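Local structure of poly-beta-1,6-N-acetyl-D-glucosamine export protein (Escherichia coli, 4Y25) at residues 209-220 with 231-242. The protein exports the biofilm adhesin poly-beta-1,6-N-acetyl-D-glucosamine across the outer membrane, and this chain is its C-terminal membrane beta-barrel domain. Numbering follows the deposited sequence.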
# COMPACT_ATOMS: atom_id res chain seq x y z
N THR A 209 -13.89 4.68 -13.41
CA THR A 209 -12.60 4.38 -14.02
C THR A 209 -12.35 2.87 -14.04
O THR A 209 -12.70 2.16 -13.10
CB THR A 209 -11.45 5.08 -13.27
OG1 THR A 209 -11.78 6.46 -13.07
CG2 THR A 209 -10.15 4.98 -14.05
N PHE A 210 -11.74 2.39 -15.12
CA PHE A 210 -11.39 0.98 -15.23
C PHE A 210 -10.05 0.82 -15.94
O PHE A 210 -9.84 1.39 -17.02
CB PHE A 210 -12.49 0.21 -15.96
CG PHE A 210 -12.20 -1.25 -16.11
CD1 PHE A 210 -12.27 -2.10 -15.02
CD2 PHE A 210 -11.86 -1.78 -17.35
CE1 PHE A 210 -12.01 -3.45 -15.16
CE2 PHE A 210 -11.60 -3.13 -17.49
CZ PHE A 210 -11.67 -3.96 -16.40
N ASP A 211 -9.15 0.07 -15.33
CA ASP A 211 -7.81 -0.11 -15.88
C ASP A 211 -7.45 -1.58 -16.06
O ASP A 211 -7.77 -2.42 -15.23
CB ASP A 211 -6.76 0.55 -14.98
CG ASP A 211 -7.11 1.98 -14.62
OD1 ASP A 211 -7.78 2.66 -15.43
OD2 ASP A 211 -6.70 2.44 -13.53
N ILE A 212 -6.78 -1.88 -17.17
CA ILE A 212 -6.18 -3.19 -17.37
C ILE A 212 -4.69 -3.00 -17.60
O ILE A 212 -4.27 -2.47 -18.62
CB ILE A 212 -6.80 -3.92 -18.57
CG1 ILE A 212 -8.30 -4.09 -18.39
CG2 ILE A 212 -6.13 -5.27 -18.77
CD1 ILE A 212 -9.00 -4.77 -19.56
N VAL A 213 -3.88 -3.42 -16.62
CA VAL A 213 -2.44 -3.26 -16.73
C VAL A 213 -1.70 -4.58 -16.54
O VAL A 213 -1.49 -5.01 -15.40
CB VAL A 213 -1.89 -2.24 -15.71
CG1 VAL A 213 -0.40 -2.03 -15.93
CG2 VAL A 213 -2.63 -0.92 -15.81
N PRO A 214 -1.32 -5.23 -17.64
CA PRO A 214 -0.44 -6.40 -17.54
C PRO A 214 0.99 -5.97 -17.25
O PRO A 214 1.51 -5.07 -17.91
CB PRO A 214 -0.56 -7.05 -18.92
CG PRO A 214 -0.90 -5.94 -19.83
CD PRO A 214 -1.75 -4.99 -19.03
N ALA A 215 1.61 -6.59 -16.26
CA ALA A 215 2.94 -6.18 -15.83
C ALA A 215 3.76 -7.38 -15.38
O ALA A 215 3.20 -8.41 -14.99
CB ALA A 215 2.85 -5.16 -14.72
N PHE A 216 5.08 -7.24 -15.44
CA PHE A 216 5.95 -8.28 -14.92
C PHE A 216 6.92 -7.69 -13.90
O PHE A 216 7.15 -6.48 -13.87
CB PHE A 216 6.72 -8.99 -16.04
CG PHE A 216 7.99 -8.28 -16.46
CD1 PHE A 216 7.94 -7.20 -17.32
CD2 PHE A 216 9.22 -8.71 -16.00
CE1 PHE A 216 9.10 -6.55 -17.71
CE2 PHE A 216 10.39 -8.07 -16.38
CZ PHE A 216 10.33 -6.99 -17.24
N GLU A 217 7.47 -8.55 -13.06
CA GLU A 217 8.48 -8.15 -12.10
C GLU A 217 9.60 -9.17 -12.12
O GLU A 217 9.35 -10.38 -12.22
CB GLU A 217 7.89 -8.02 -10.69
CG GLU A 217 8.85 -7.44 -9.67
CD GLU A 217 8.22 -7.31 -8.29
OE1 GLU A 217 7.92 -6.17 -7.88
OE2 GLU A 217 8.04 -8.35 -7.62
N ALA A 218 10.84 -8.70 -12.04
CA ALA A 218 11.99 -9.58 -12.06
C ALA A 218 12.93 -9.28 -10.90
O ALA A 218 13.46 -8.18 -10.79
CB ALA A 218 12.73 -9.46 -13.38
N SER A 219 13.11 -10.26 -10.02
CA SER A 219 14.03 -10.13 -8.90
C SER A 219 15.36 -10.79 -9.23
O SER A 219 15.44 -12.01 -9.39
CB SER A 219 13.44 -10.76 -7.63
OG SER A 219 12.25 -10.10 -7.24
N HIS A 220 16.41 -9.99 -9.35
CA HIS A 220 17.74 -10.52 -9.61
C HIS A 220 18.60 -10.46 -8.35
O HIS A 220 18.56 -9.47 -7.61
CB HIS A 220 18.42 -9.77 -10.75
CG HIS A 220 19.75 -10.34 -11.14
ND1 HIS A 220 20.92 -9.62 -11.08
CD2 HIS A 220 20.08 -11.58 -11.58
CE1 HIS A 220 21.92 -10.39 -11.48
NE2 HIS A 220 21.44 -11.58 -11.79
N GLU A 231 19.42 -8.00 -3.30
CA GLU A 231 18.80 -8.18 -4.61
C GLU A 231 18.34 -6.87 -5.24
O GLU A 231 18.12 -5.88 -4.55
CB GLU A 231 17.60 -9.13 -4.50
CG GLU A 231 16.44 -8.58 -3.69
CD GLU A 231 15.16 -9.37 -3.88
OE1 GLU A 231 15.13 -10.26 -4.77
OE2 GLU A 231 14.18 -9.11 -3.15
N GLN A 232 18.21 -6.87 -6.57
CA GLN A 232 17.64 -5.73 -7.27
C GLN A 232 16.31 -6.11 -7.91
O GLN A 232 16.13 -7.23 -8.39
CB GLN A 232 18.60 -5.20 -8.34
CG GLN A 232 18.89 -6.18 -9.46
CD GLN A 232 19.79 -5.58 -10.52
OE1 GLN A 232 20.17 -4.42 -10.44
NE2 GLN A 232 20.13 -6.38 -11.52
N ILE A 233 15.38 -5.17 -7.91
CA ILE A 233 14.04 -5.42 -8.41
C ILE A 233 13.74 -4.54 -9.61
O ILE A 233 13.77 -3.31 -9.52
CB ILE A 233 12.99 -5.17 -7.33
CG1 ILE A 233 13.35 -5.93 -6.05
CG2 ILE A 233 11.61 -5.57 -7.83
CD1 ILE A 233 12.70 -5.38 -4.80
N PHE A 234 13.45 -5.16 -10.75
CA PHE A 234 12.99 -4.42 -11.91
C PHE A 234 11.57 -4.83 -12.26
O PHE A 234 11.25 -6.01 -12.34
CB PHE A 234 13.91 -4.66 -13.12
CG PHE A 234 13.40 -4.03 -14.38
CD1 PHE A 234 13.29 -2.65 -14.48
CD2 PHE A 234 13.03 -4.81 -15.46
CE1 PHE A 234 12.82 -2.06 -15.65
CE2 PHE A 234 12.56 -4.23 -16.63
CZ PHE A 234 12.46 -2.85 -16.72
N SER A 235 10.71 -3.83 -12.45
CA SER A 235 9.32 -4.09 -12.80
C SER A 235 8.86 -3.14 -13.90
O SER A 235 9.26 -1.97 -13.93
CB SER A 235 8.41 -3.95 -11.58
OG SER A 235 8.44 -2.63 -11.06
N ALA A 236 8.01 -3.64 -14.79
CA ALA A 236 7.52 -2.85 -15.91
C ALA A 236 6.10 -3.26 -16.30
O ALA A 236 5.75 -4.44 -16.24
CB ALA A 236 8.45 -2.98 -17.11
N GLY A 237 5.30 -2.28 -16.69
CA GLY A 237 3.92 -2.54 -17.07
C GLY A 237 3.43 -1.60 -18.15
O GLY A 237 3.72 -0.40 -18.14
N VAL A 238 2.68 -2.16 -19.10
CA VAL A 238 2.02 -1.37 -20.14
C VAL A 238 0.56 -1.79 -20.22
O VAL A 238 0.26 -2.96 -20.44
CB VAL A 238 2.69 -1.56 -21.51
CG1 VAL A 238 1.95 -0.74 -22.56
CG2 VAL A 238 4.16 -1.16 -21.46
N GLY A 239 -0.34 -0.83 -20.04
CA GLY A 239 -1.76 -1.13 -20.05
C GLY A 239 -2.62 0.01 -20.55
O GLY A 239 -2.12 0.99 -21.11
N ALA A 240 -3.93 -0.11 -20.35
CA ALA A 240 -4.87 0.92 -20.79
C ALA A 240 -5.78 1.35 -19.64
O ALA A 240 -6.15 0.55 -18.78
CB ALA A 240 -5.71 0.41 -21.96
N SER A 241 -6.13 2.64 -19.64
CA SER A 241 -7.04 3.18 -18.63
C SER A 241 -8.26 3.82 -19.26
O SER A 241 -8.14 4.70 -20.12
CB SER A 241 -6.32 4.22 -17.76
OG SER A 241 -7.22 4.82 -16.85
N TRP A 242 -9.44 3.38 -18.83
CA TRP A 242 -10.68 3.97 -19.32
C TRP A 242 -11.35 4.82 -18.26
O TRP A 242 -11.41 4.45 -17.08
CB TRP A 242 -11.64 2.88 -19.80
CG TRP A 242 -12.98 3.42 -20.22
CD1 TRP A 242 -13.32 3.89 -21.46
CD2 TRP A 242 -14.15 3.54 -19.41
NE1 TRP A 242 -14.63 4.29 -21.47
CE2 TRP A 242 -15.17 4.09 -20.22
CE3 TRP A 242 -14.45 3.23 -18.08
CZ2 TRP A 242 -16.45 4.34 -19.74
CZ3 TRP A 242 -15.72 3.48 -17.61
CH2 TRP A 242 -16.71 4.03 -18.44
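Phe210 pairs with Trp242 and His220 with Gln232 near the two ends of this antiparallel hairpin, strands 208-225 and 228-243 of the 16-stranded outer-membrane barrel. Paired backbone bonds run along both arms but falter at Pro214, which has no N-H to give; its carbonyl O receives a weak bond from Val238 N (3.4 Å). Here the two backbones come close at glycine: Val213 CA lies 4.0 Å from Gly239 CA, and Ala215 CB packs 3.7 Å from Gly237 CA. On the face with Ile212, Phe216, Ala236 and Phe234, contact is looser at Ile212, whose side chain stays at least 4.5 Å from the other strand; Ile212 and Phe234 lie on the surface, consistent with a lipid-facing barrel wall. Phe216 CG sits between its backbone N and carbonyl carbon (chi1 85°), bringing the ring across to Ala236 CB and to Phe234, with the two ring planes 71° apart. Next along, Gln232 NE2 gives a weak hydrogen bond to His220 ND1 (3.4 Å), amide and ring lying side by side, while Gln232 OE1 is hydrogen-bonded to Tyr256. On the opposite face, Asp211 OD2 forms a salt bridge with Arg277, and Ser241 OG donates to Asp211 OD1 at 2.6 Å, from above the carboxylate plane.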